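Local coordinates for inner membrane protein (Salmonella typhimurium LT2, PDB 2QJV), which probably acts as a sugar-acid isomerase, perhaps on glucuronate, and is a KduI/IolB-family cupin that binds nickel in the crystal, at residues A[156-161]-A[239-244]; A[79-84]-A[137-142]; A[189-194]-A[216-221]. The protein carries 2 engineered substitutions. One frame throughout, in Å; residues are numbered along the deposited sequence.

Contact 1 (A[156-161]-A[239-244]); sequences VEVYTN and NYYLNV
Tyr240 turns one ring edge onto a face of Tyr159 in a T-shaped stack, with centroids 5.2 Å apart and planes at 66°. Tyr240 CD2 makes the touch, coming within 3.6 Å of Tyr159 CE2, while the Tyr159 hydroxyl reaches Pro78 O. On the same side of the sheet, Tyr240 OH donates to Glu157 OE1 at 2.7 Å, meeting the carboxylate oxygen on its anti side and 29° out of the plane. Glu157 OE2 takes a salt bridge from Arg75, so both oxygens of this buried acid are engaged. The reverse side carries Tyr241, whose CG sits between the backbone N and the carbonyl carbon (chi1 51°), laying the ring alongside Val158 (Tyr241 CE1 to Val158 CB 3.6 Å) and sending OH to Ser166 and Ser167. Water 1 joins Val158 O, Thr160 OG1 and Asn239 OD1; the threonine hydroxyl also bonds Ser166, and Asn239 ND2 is hydrogen-bonded to His190 ND1. Asn243 OD1 sits 3.6 Å from Val156 CG1, with ND2 hydrogen-bonded to Thr187 O; this side chain lies about 6 Å from a bound nickel. Three hydrogen-bonded pairs, Val156–Asn243, Val158–Tyr241 and Thr160–Asn239, join the backbones in the antiparallel pairing characteristic of the cupin beta-barrel fold.

Contact 2 (A[79-84]-A[137-142]); sequences FERIPA and QRLVHN. With SO4 (sulfate ion), chain I.
Arg81 reaches Leu139 with the flat of its guanidinium: Leu139 CD2 lies over one face, 3.6 Å above the plane and toward the rim, and Leu139 CB is 3.7 Å from Arg81 NH2. A bend at chi3 (69°) swings the group so that its NE/NH2 edge takes a sulfate two-handed, NE to O4 at 3.0 Å and nearly straight (175°), NH2 to O2 at 2.8 Å. The anion, probably from the crystallisation liquor, is also held by His130 NE2. Arg81 O is tied to His141 NE2 through water 3. Arg81 belongs to the loop between strands 60-61 and 86-89, which here lies against strand 138-142 of a five-stranded antiparallel sheet in this cupin-family protein. Next along the loop, the CB of Ile82 points away and its backbone makes the contact, Ile82 C standing 3.5 Å from His141 CE1, with Ile82 O accepting from Arg75 NH1. Pro83 then covers the imidazole: its CG sits over the ring centre of His141, 4.1 Å from the centroid and 9° off the normal, a CH-pi contact. The ring's rotation is held by ND1, bonded to Glu157 OE2, and it also meets the Tyr159 ring.

Contact 3 (A[189-194]-A[216-221]); sequences YHRFNP and VYNRDV. With SO4 (sulfate ion), chain J.
Asn218 OD1 receives two donors from strand 181-193: Arg191 NH1 at 3.0 Å, in the amide plane on a lone pair, and Phe192 N at 3.1 Å, from above that plane. Asn218 and Arg219 form the corner of a type II beta turn from Tyr217 to Asp220, and Arg219 takes the positive phi of its third position. The turn thereby helps shape an anion site holding a sulfate, probably from the crystallisation liquor. Arg191 NH1 and Asn218 ND2 both donate to sulfate O1, while Arg219 NH1 reaches O2 at 2.9 Å and Arg219 NH2 reaches O4. The two guanidinium groups lie stacked, centres 3.8 Å apart and planes at 24°, their charges probably balanced by the sulfate and by Glu104, which forms a salt bridge with Arg191 NE. Bends at chi2 and chi3 bring the Arg191 group over the guanidinium of Arg219, whose chain is extended from CG to NE. Between the backbones, His190 N donates to Asp220 O and Arg219 N to His190 O (2.7 Å). Val216 lies over the His190 imidazole, bringing CG1 within 3.5 Å of His190 CD2. Tyr189 presents its ring edge to Val221, where Tyr189 CD1 and Val221 CG2 are 3.7 Å apart.

How the contacts relate
All three contacts reach one five-stranded antiparallel sheet. Contact 1 pairs two inner strands, and its neighbours are bonded to it from either side: Tyr159 N lies 2.9 Å from Leu139 O of contact 2, and Tyr240 O lies 2.9 Å from Arg191 N of contact 3. Centres of contacts 1 and 2 are about 7 Å apart, and those of 1 and 3 about 10 Å. Contacts 2 and 3, with centres about 15 Å apart, still meet where Phe79 CE2 packs 3.5 Å from Phe192 O. Asn243 in contact 1 touches Glu186, which binds nickel with His171, His173 and His229, whereas the side chain of His190 of contact 3 is about 11 Å from a bound nickel.

Contact 1 (A[156-161]-A[239-244])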
loop_
_atom_site.group_PDB
_atom_site.type_symbol
_atom_site.label_atom_id
_atom_site.label_comp_id
_atom_site.label_asym_id
_atom_site.label_seq_id
_atom_site.Cartn_x
_atom_site.Cartn_y
_atom_site.Cartn_z
ATOM N N VAL A 156 -10.658 13.160 -28.429
ATOM C CA VAL A 156 -9.905 14.393 -28.603
ATOM C C VAL A 156 -8.406 14.076 -28.452
ATOM O O VAL A 156 -8.043 13.137 -27.759
ATOM C CB VAL A 156 -10.370 15.470 -27.561
ATOM C CG1 VAL A 156 -10.090 14.997 -26.115
ATOM C CG2 VAL A 156 -9.741 16.849 -27.807
ATOM N N GLU A 157 -7.556 14.847 -29.133
ATOM C CA GLU A 157 -6.104 14.776 -28.940
ATOM C C GLU A 157 -5.614 16.212 -28.586
ATOM O O GLU A 157 -6.113 17.230 -29.099
ATOM C CB GLU A 157 -5.374 14.071 -30.111
ATOM C CG GLU A 157 -5.386 14.787 -31.404
ATOM C CD GLU A 157 -4.737 14.048 -32.553
ATOM O OE1 GLU A 157 -4.419 12.831 -32.465
ATOM O OE2 GLU A 157 -4.666 14.685 -33.598
ATOM N N VAL A 158 -4.660 16.279 -27.658
ATOM C CA VAL A 158 -4.125 17.516 -27.126
ATOM C C VAL A 158 -2.583 17.516 -27.104
ATOM O O VAL A 158 -1.967 16.482 -26.806
ATOM C CB VAL A 158 -4.676 17.759 -25.680
ATOM C CG1 VAL A 158 -4.138 19.083 -25.073
ATOM C CG2 VAL A 158 -6.216 17.725 -25.667
ATOM N N TYR A 159 -2.008 18.673 -27.461
ATOM C CA TYR A 159 -0.571 18.917 -27.490
ATOM C C TYR A 159 -0.231 19.936 -26.449
ATOM O O TYR A 159 -0.718 21.057 -26.485
ATOM C CB TYR A 159 -0.086 19.437 -28.833
ATOM C CG TYR A 159 -0.316 18.503 -29.959
ATOM C CD1 TYR A 159 -1.570 18.394 -30.554
ATOM C CD2 TYR A 159 0.724 17.768 -30.477
ATOM C CE1 TYR A 159 -1.787 17.543 -31.611
ATOM C CE2 TYR A 159 0.519 16.912 -31.526
ATOM C CZ TYR A 159 -0.721 16.811 -32.109
ATOM O OH TYR A 159 -0.900 15.935 -33.145
ATOM N N THR A 160 0.632 19.525 -25.513
ATOM C CA THR A 160 1.057 20.359 -24.407
ATOM C C THR A 160 2.576 20.521 -24.500
ATOM O O THR A 160 3.320 19.586 -24.273
ATOM C CB THR A 160 0.606 19.790 -23.033
ATOM O OG1 THR A 160 -0.785 19.423 -23.086
ATOM C CG2 THR A 160 0.851 20.842 -21.866
ATOM N N ASN A 161 3.023 21.724 -24.792
ATOM C CA ASN A 161 4.476 21.976 -24.886
ATOM C C ASN A 161 5.156 21.935 -23.519
ATOM O O ASN A 161 4.518 22.202 -22.480
ATOM C CB ASN A 161 4.729 23.258 -25.670
ATOM C CG ASN A 161 4.297 23.128 -27.130
ATOM O OD1 ASN A 161 4.046 22.020 -27.648
ATOM N ND2 ASN A 161 4.226 24.240 -27.793
ATOM N N ASN A 239 4.650 17.004 -24.854
ATOM C CA ASN A 239 3.650 15.980 -24.592
ATOM C C ASN A 239 2.489 16.047 -25.604
ATOM O O ASN A 239 2.192 17.087 -26.189
ATOM C CB ASN A 239 3.177 16.110 -23.122
ATOM C CG ASN A 239 2.027 15.152 -22.711
ATOM O OD1 ASN A 239 0.931 15.646 -22.442
ATOM N ND2 ASN A 239 2.270 13.805 -22.621
ATOM N N TYR A 240 1.911 14.880 -25.827
ATOM C CA TYR A 240 0.752 14.652 -26.615
ATOM C C TYR A 240 -0.065 13.604 -25.863
ATOM O O TYR A 240 0.500 12.708 -25.228
ATOM C CB TYR A 240 1.133 14.130 -28.017
ATOM C CG TYR A 240 0.033 13.412 -28.765
ATOM C CD1 TYR A 240 -0.212 12.049 -28.521
ATOM C CD2 TYR A 240 -0.773 14.063 -29.690
ATOM C CE1 TYR A 240 -1.227 11.369 -29.155
ATOM C CE2 TYR A 240 -1.771 13.374 -30.382
ATOM C CZ TYR A 240 -1.998 12.019 -30.107
ATOM O OH TYR A 240 -2.976 11.283 -30.746
ATOM N N TYR A 241 -1.384 13.739 -25.899
ATOM C CA TYR A 241 -2.257 12.639 -25.484
ATOM C C TYR A 241 -3.545 12.569 -26.284
ATOM O O TYR A 241 -4.076 13.582 -26.740
ATOM C CB TYR A 241 -2.554 12.615 -23.961
ATOM C CG TYR A 241 -3.039 13.914 -23.351
ATOM C CD1 TYR A 241 -4.376 14.330 -23.487
ATOM C CD2 TYR A 241 -2.167 14.714 -22.606
ATOM C CE1 TYR A 241 -4.818 15.499 -22.920
ATOM C CE2 TYR A 241 -2.597 15.886 -22.038
ATOM C CZ TYR A 241 -3.937 16.280 -22.191
ATOM O OH TYR A 241 -4.381 17.437 -21.598
ATOM N N LEU A 242 -3.983 11.321 -26.504
ATOM C CA LEU A 242 -5.231 10.985 -27.146
ATOM C C LEU A 242 -6.168 10.507 -26.051
ATOM O O LEU A 242 -5.815 9.592 -25.281
ATOM C CB LEU A 242 -5.040 9.917 -28.220
ATOM C CG LEU A 242 -6.241 9.361 -28.958
ATOM C CD1 LEU A 242 -6.949 10.434 -29.829
ATOM C CD2 LEU A 242 -5.783 8.154 -29.821
ATOM N N ASN A 243 -7.316 11.164 -25.943
ATOM C CA ASN A 243 -8.351 10.859 -24.937
ATOM C C ASN A 243 -9.590 10.261 -25.537
ATOM O O ASN A 243 -10.025 10.647 -26.634
ATOM C CB ASN A 243 -8.860 12.114 -24.172
ATOM C CG ASN A 243 -7.776 12.899 -23.426
ATOM O OD1 ASN A 243 -7.698 14.124 -23.562
ATOM N ND2 ASN A 243 -6.976 12.237 -22.668
ATOM N N VAL A 244 -10.153 9.301 -24.810
ATOM C CA VAL A 244 -11.442 8.679 -25.115
ATOM C C VAL A 244 -12.337 8.897 -23.870
ATOM O O VAL A 244 -11.894 8.703 -22.713
ATOM C CB VAL A 244 -11.362 7.160 -25.495
ATOM C CG1 VAL A 244 -12.747 6.579 -25.869
ATOM C CG2 VAL A 244 -10.322 6.939 -26.635
HETATM O O HOH W 1 -0.504 17.086 -24.366
HETATM O O HOH W 2 3.546 19.076 -27.671
#

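Contact 2 (A[79-84]-A[137-142])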
loop_
_atom_site.group_PDB
_atom_site.type_symbol
_atom_site.label_atom_id
_atom_site.label_comp_id
_atom_site.label_asym_id
_atom_site.label_seq_id
_atom_site.Cartn_x
_atom_site.Cartn_y
_atom_site.Cartn_z
ATOM N N PHE A 79 3.645 14.125 -33.428
ATOM C CA PHE A 79 4.353 15.386 -33.204
ATOM C C PHE A 79 4.500 16.297 -34.450
ATOM O O PHE A 79 5.121 17.356 -34.383
ATOM C CB PHE A 79 5.685 15.103 -32.477
ATOM C CG PHE A 79 5.452 14.673 -31.055
ATOM C CD1 PHE A 79 5.035 15.615 -30.107
ATOM C CD2 PHE A 79 5.555 13.339 -30.679
ATOM C CE1 PHE A 79 4.737 15.235 -28.796
ATOM C CE2 PHE A 79 5.272 12.947 -29.366
ATOM C CZ PHE A 79 4.866 13.902 -28.432
ATOM N N GLU A 80 3.898 15.886 -35.565
ATOM C CA GLU A 80 3.787 16.743 -36.743
ATOM C C GLU A 80 2.749 17.853 -36.475
ATOM O O GLU A 80 2.754 18.851 -37.191
ATOM C CB GLU A 80 3.425 15.954 -38.001
ATOM C CG GLU A 80 4.586 15.095 -38.484
ATOM C CD GLU A 80 4.326 14.378 -39.800
ATOM O OE1 GLU A 80 3.609 14.928 -40.650
ATOM O OE2 GLU A 80 4.873 13.274 -39.993
ATOM N N ARG A 81 1.879 17.664 -35.464
ATOM C CA ARG A 81 0.879 18.679 -35.032
ATOM C C ARG A 81 -0.135 19.022 -36.139
ATOM O O ARG A 81 -0.544 20.181 -36.307
ATOM C CB ARG A 81 1.540 19.960 -34.536
ATOM C CG ARG A 81 2.451 19.761 -33.333
ATOM C CD ARG A 81 3.165 21.032 -32.994
ATOM N NE ARG A 81 2.342 22.130 -32.462
ATOM C CZ ARG A 81 2.024 22.316 -31.177
ATOM N NH1 ARG A 81 2.446 21.508 -30.225
ATOM N NH2 ARG A 81 1.305 23.370 -30.837
ATOM N N ILE A 82 -0.534 17.981 -36.861
ATOM C CA ILE A 82 -1.548 18.077 -37.902
ATOM C C ILE A 82 -2.601 17.026 -37.550
ATOM O O ILE A 82 -2.270 15.990 -36.920
ATOM C CB ILE A 82 -0.962 17.974 -39.370
ATOM C CG1 ILE A 82 -0.405 16.551 -39.659
ATOM C CG2 ILE A 82 0.051 19.125 -39.652
ATOM C CD1 ILE A 82 0.101 16.377 -41.106
ATOM N N PRO A 83 -3.896 17.300 -37.865
ATOM C CA PRO A 83 -4.903 16.340 -37.422
ATOM C C PRO A 83 -4.763 14.903 -37.975
ATOM O O PRO A 83 -4.309 14.703 -39.100
ATOM C CB PRO A 83 -6.227 16.985 -37.882
ATOM C CG PRO A 83 -5.928 18.435 -38.007
ATOM C CD PRO A 83 -4.517 18.488 -38.498
ATOM N N ALA A 84 -5.121 13.943 -37.133
ATOM C CA ALA A 84 -5.169 12.539 -37.516
ATOM C C ALA A 84 -6.330 12.291 -38.493
ATOM O O ALA A 84 -7.296 13.081 -38.574
ATOM C CB ALA A 84 -5.353 11.668 -36.296
ATOM N N GLN A 137 -1.293 27.291 -22.574
ATOM C CA GLN A 137 -1.799 27.164 -24.030
ATOM C C GLN A 137 -1.458 25.859 -24.829
ATOM O O GLN A 137 -0.319 25.623 -25.211
ATOM C CB GLN A 137 -1.516 28.383 -24.974
ATOM C CG GLN A 137 -2.165 28.137 -26.480
ATOM C CD GLN A 137 -2.495 29.397 -27.394
ATOM O OE1 GLN A 137 -1.962 29.521 -28.514
ATOM N NE2 GLN A 137 -3.414 30.269 -26.937
ATOM N N ARG A 138 -2.517 25.119 -25.176
ATOM C CA ARG A 138 -2.473 23.838 -25.818
ATOM C C ARG A 138 -3.164 23.864 -27.198
ATOM O O ARG A 138 -3.977 24.733 -27.472
ATOM C CB ARG A 138 -3.181 22.840 -24.896
ATOM C CG ARG A 138 -2.581 22.840 -23.512
ATOM C CD ARG A 138 -3.637 22.817 -22.421
ATOM N NE ARG A 138 -4.440 24.023 -22.291
ATOM C CZ ARG A 138 -5.442 24.169 -21.424
ATOM N NH1 ARG A 138 -5.804 23.182 -20.617
ATOM N NH2 ARG A 138 -6.110 25.309 -21.375
ATOM N N LEU A 139 -2.745 22.971 -28.071
ATOM C CA LEU A 139 -3.362 22.761 -29.351
ATOM C C LEU A 139 -4.296 21.581 -29.121
ATOM O O LEU A 139 -3.880 20.557 -28.584
ATOM C CB LEU A 139 -2.317 22.485 -30.446
ATOM C CG LEU A 139 -2.802 21.971 -31.791
ATOM C CD1 LEU A 139 -3.721 23.014 -32.484
ATOM C CD2 LEU A 139 -1.610 21.639 -32.663
ATOM N N VAL A 140 -5.555 21.727 -29.550
ATOM C CA VAL A 140 -6.594 20.729 -29.376
ATOM C C VAL A 140 -7.211 20.371 -30.759
ATOM O O VAL A 140 -7.504 21.262 -31.555
ATOM C CB VAL A 140 -7.667 21.242 -28.370
ATOM C CG1 VAL A 140 -8.839 20.233 -28.166
ATOM C CG2 VAL A 140 -6.995 21.665 -27.027
ATOM N N HIS A 141 -7.277 19.068 -31.033
ATOM C CA HIS A 141 -7.917 18.477 -32.207
ATOM C C HIS A 141 -9.133 17.670 -31.772
ATOM O O HIS A 141 -9.020 16.570 -31.179
ATOM C CB HIS A 141 -6.977 17.561 -32.998
ATOM C CG HIS A 141 -5.783 18.246 -33.608
ATOM N ND1 HIS A 141 -4.648 17.549 -33.964
ATOM C CD2 HIS A 141 -5.533 19.547 -33.904
ATOM C CE1 HIS A 141 -3.767 18.387 -34.486
ATOM N NE2 HIS A 141 -4.273 19.611 -34.451
ATOM N N ASN A 142 -10.318 18.227 -32.038
ATOM C CA ASN A 142 -11.591 17.553 -31.723
ATOM C C ASN A 142 -11.963 16.560 -32.818
ATOM O O ASN A 142 -12.644 16.898 -33.804
ATOM C CB ASN A 142 -12.699 18.595 -31.471
ATOM C CG ASN A 142 -12.439 19.413 -30.209
ATOM O OD1 ASN A 142 -12.252 20.642 -30.259
ATOM N ND2 ASN A 142 -12.383 18.730 -29.077
HETATM S S SO4 I . 0.579 25.336 -33.867
HETATM O O1 SO4 I . -0.697 25.655 -34.542
HETATM O O2 SO4 I . 0.258 25.359 -32.433
HETATM O O3 SO4 I . 1.607 26.356 -34.135
HETATM O O4 SO4 I . 1.129 24.066 -34.380
HETATM O O HOH W 3 -3.140 21.563 -36.160
#

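Contact 3 (A[189-194]-A[216-221])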
loop_
_atom_site.group_PDB
_atom_site.type_symbol
_atom_site.label_atom_id
_atom_site.label_comp_id
_atom_site.label_asym_id
_atom_site.label_seq_id
_atom_site.Cartn_x
_atom_site.Cartn_y
_atom_site.Cartn_z
ATOM N N TYR A 189 -3.805 8.489 -23.484
ATOM C CA TYR A 189 -2.727 7.750 -24.122
ATOM C C TYR A 189 -1.643 8.797 -24.405
ATOM O O TYR A 189 -1.773 9.613 -25.346
ATOM C CB TYR A 189 -3.198 7.039 -25.390
ATOM C CG TYR A 189 -2.093 6.369 -26.196
ATOM C CD1 TYR A 189 -1.324 5.313 -25.649
ATOM C CD2 TYR A 189 -1.868 6.712 -27.529
ATOM C CE1 TYR A 189 -0.325 4.699 -26.376
ATOM C CE2 TYR A 189 -0.867 6.078 -28.290
ATOM C CZ TYR A 189 -0.089 5.075 -27.705
ATOM O OH TYR A 189 0.873 4.457 -28.456
ATOM N N HIS A 190 -0.535 8.699 -23.661
ATOM C CA HIS A 190 0.533 9.691 -23.702
ATOM C C HIS A 190 1.725 9.362 -24.601
ATOM O O HIS A 190 2.154 8.200 -24.714
ATOM C CB HIS A 190 1.115 9.935 -22.305
ATOM C CG HIS A 190 0.206 10.687 -21.378
ATOM N ND1 HIS A 190 0.284 12.056 -21.217
ATOM C CD2 HIS A 190 -0.759 10.256 -20.532
ATOM C CE1 HIS A 190 -0.605 12.432 -20.309
ATOM N NE2 HIS A 190 -1.239 11.356 -19.864
ATOM N N ARG A 191 2.244 10.423 -25.208
ATOM C CA ARG A 191 3.431 10.381 -26.074
ATOM C C ARG A 191 4.332 11.573 -25.737
ATOM O O ARG A 191 3.846 12.647 -25.312
ATOM C CB ARG A 191 3.041 10.365 -27.560
ATOM C CG ARG A 191 2.117 9.210 -27.964
ATOM C CD ARG A 191 2.823 7.852 -28.088
ATOM N NE ARG A 191 3.189 7.584 -29.467
ATOM C CZ ARG A 191 4.319 7.904 -30.063
ATOM N NH1 ARG A 191 5.306 8.492 -29.431
ATOM N NH2 ARG A 191 4.454 7.619 -31.332
ATOM N N PHE A 192 5.646 11.374 -25.938
ATOM C CA PHE A 192 6.683 12.375 -25.661
ATOM C C PHE A 192 7.667 12.557 -26.800
ATOM O O PHE A 192 7.945 11.618 -27.576
ATOM C CB PHE A 192 7.444 12.036 -24.359
ATOM C CG PHE A 192 6.560 11.995 -23.184
ATOM C CD1 PHE A 192 6.265 13.169 -22.469
ATOM C CD2 PHE A 192 5.921 10.811 -22.829
ATOM C CE1 PHE A 192 5.350 13.130 -21.444
ATOM C CE2 PHE A 192 4.983 10.789 -21.818
ATOM C CZ PHE A 192 4.725 11.929 -21.109
ATOM N N ASN A 193 8.116 13.806 -26.923
ATOM C CA ASN A 193 9.137 14.224 -27.852
ATOM C C ASN A 193 10.134 15.152 -27.140
ATOM O O ASN A 193 9.765 16.262 -26.704
ATOM C CB ASN A 193 8.550 14.888 -29.116
ATOM C CG ASN A 193 9.602 15.135 -30.166
ATOM O OD1 ASN A 193 10.466 14.307 -30.390
ATOM N ND2 ASN A 193 9.552 16.297 -30.795
ATOM N N PRO A 194 11.408 14.709 -26.994
ATOM C CA PRO A 194 11.993 13.404 -27.389
ATOM C C PRO A 194 11.327 12.233 -26.643
ATOM O O PRO A 194 10.720 12.447 -25.599
ATOM C CB PRO A 194 13.498 13.562 -27.088
ATOM C CG PRO A 194 13.710 15.030 -26.970
ATOM C CD PRO A 194 12.431 15.627 -26.485
ATOM N N VAL A 216 4.370 9.486 -16.015
ATOM C CA VAL A 216 3.849 8.865 -17.231
ATOM C C VAL A 216 4.887 8.921 -18.349
ATOM O O VAL A 216 5.395 9.975 -18.656
ATOM C CB VAL A 216 2.548 9.545 -17.693
ATOM C CG1 VAL A 216 1.922 8.818 -18.897
ATOM C CG2 VAL A 216 1.563 9.649 -16.483
ATOM N N TYR A 217 5.216 7.768 -18.919
ATOM C CA TYR A 217 6.198 7.677 -19.999
ATOM C C TYR A 217 5.535 7.340 -21.347
ATOM O O TYR A 217 4.323 7.157 -21.436
ATOM C CB TYR A 217 7.309 6.686 -19.628
ATOM C CG TYR A 217 8.293 7.164 -18.558
ATOM C CD1 TYR A 217 7.954 7.129 -17.188
ATOM C CD2 TYR A 217 9.590 7.569 -18.898
ATOM C CE1 TYR A 217 8.837 7.533 -16.219
ATOM C CE2 TYR A 217 10.497 7.967 -17.909
ATOM C CZ TYR A 217 10.112 7.934 -16.563
ATOM O OH TYR A 217 11.021 8.279 -15.578
ATOM N N ASN A 218 6.345 7.374 -22.399
ATOM C CA ASN A 218 5.901 7.177 -23.782
ATOM C C ASN A 218 5.080 5.899 -24.025
ATOM O O ASN A 218 5.481 4.769 -23.707
ATOM C CB ASN A 218 7.142 7.263 -24.701
ATOM C CG ASN A 218 6.816 7.560 -26.159
ATOM O OD1 ASN A 218 5.887 8.306 -26.451
ATOM N ND2 ASN A 218 7.658 7.058 -27.082
ATOM N N ARG A 219 3.875 6.125 -24.536
ATOM C CA ARG A 219 2.884 5.093 -24.838
ATOM C C ARG A 219 2.154 4.490 -23.617
ATOM O O ARG A 219 1.435 3.496 -23.763
ATOM C CB ARG A 219 3.489 3.993 -25.727
ATOM C CG ARG A 219 4.005 4.505 -27.008
ATOM C CD ARG A 219 4.482 3.394 -27.849
ATOM N NE ARG A 219 4.587 3.754 -29.264
ATOM C CZ ARG A 219 5.630 4.322 -29.830
ATOM N NH1 ARG A 219 6.703 4.651 -29.102
ATOM N NH2 ARG A 219 5.589 4.562 -31.145
ATOM N N ASP A 220 2.307 5.114 -22.445
ATOM C CA ASP A 220 1.563 4.715 -21.263
ATOM C C ASP A 220 0.145 5.264 -21.330
ATOM O O ASP A 220 -0.135 6.255 -22.028
ATOM C CB ASP A 220 2.177 5.192 -19.935
ATOM C CG ASP A 220 3.512 4.546 -19.588
ATOM O OD1 ASP A 220 3.956 3.525 -20.187
ATOM O OD2 ASP A 220 4.134 5.096 -18.638
ATOM N N VAL A 221 -0.746 4.547 -20.659
ATOM C CA VAL A 221 -2.154 4.932 -20.512
ATOM C C VAL A 221 -2.480 5.238 -19.030
ATOM O O VAL A 221 -1.968 4.552 -18.123
ATOM C CB VAL A 221 -3.124 3.847 -21.100
ATOM C CG1 VAL A 221 -4.572 4.092 -20.639
ATOM C CG2 VAL A 221 -2.996 3.819 -22.655
HETATM S S SO4 J . 8.653 7.047 -30.801
HETATM O O1 SO4 J . 8.099 8.138 -29.973
HETATM O O2 SO4 J . 9.099 5.895 -30.030
HETATM O O3 SO4 J . 9.908 7.504 -31.430
HETATM O O4 SO4 J . 7.674 6.710 -31.843
#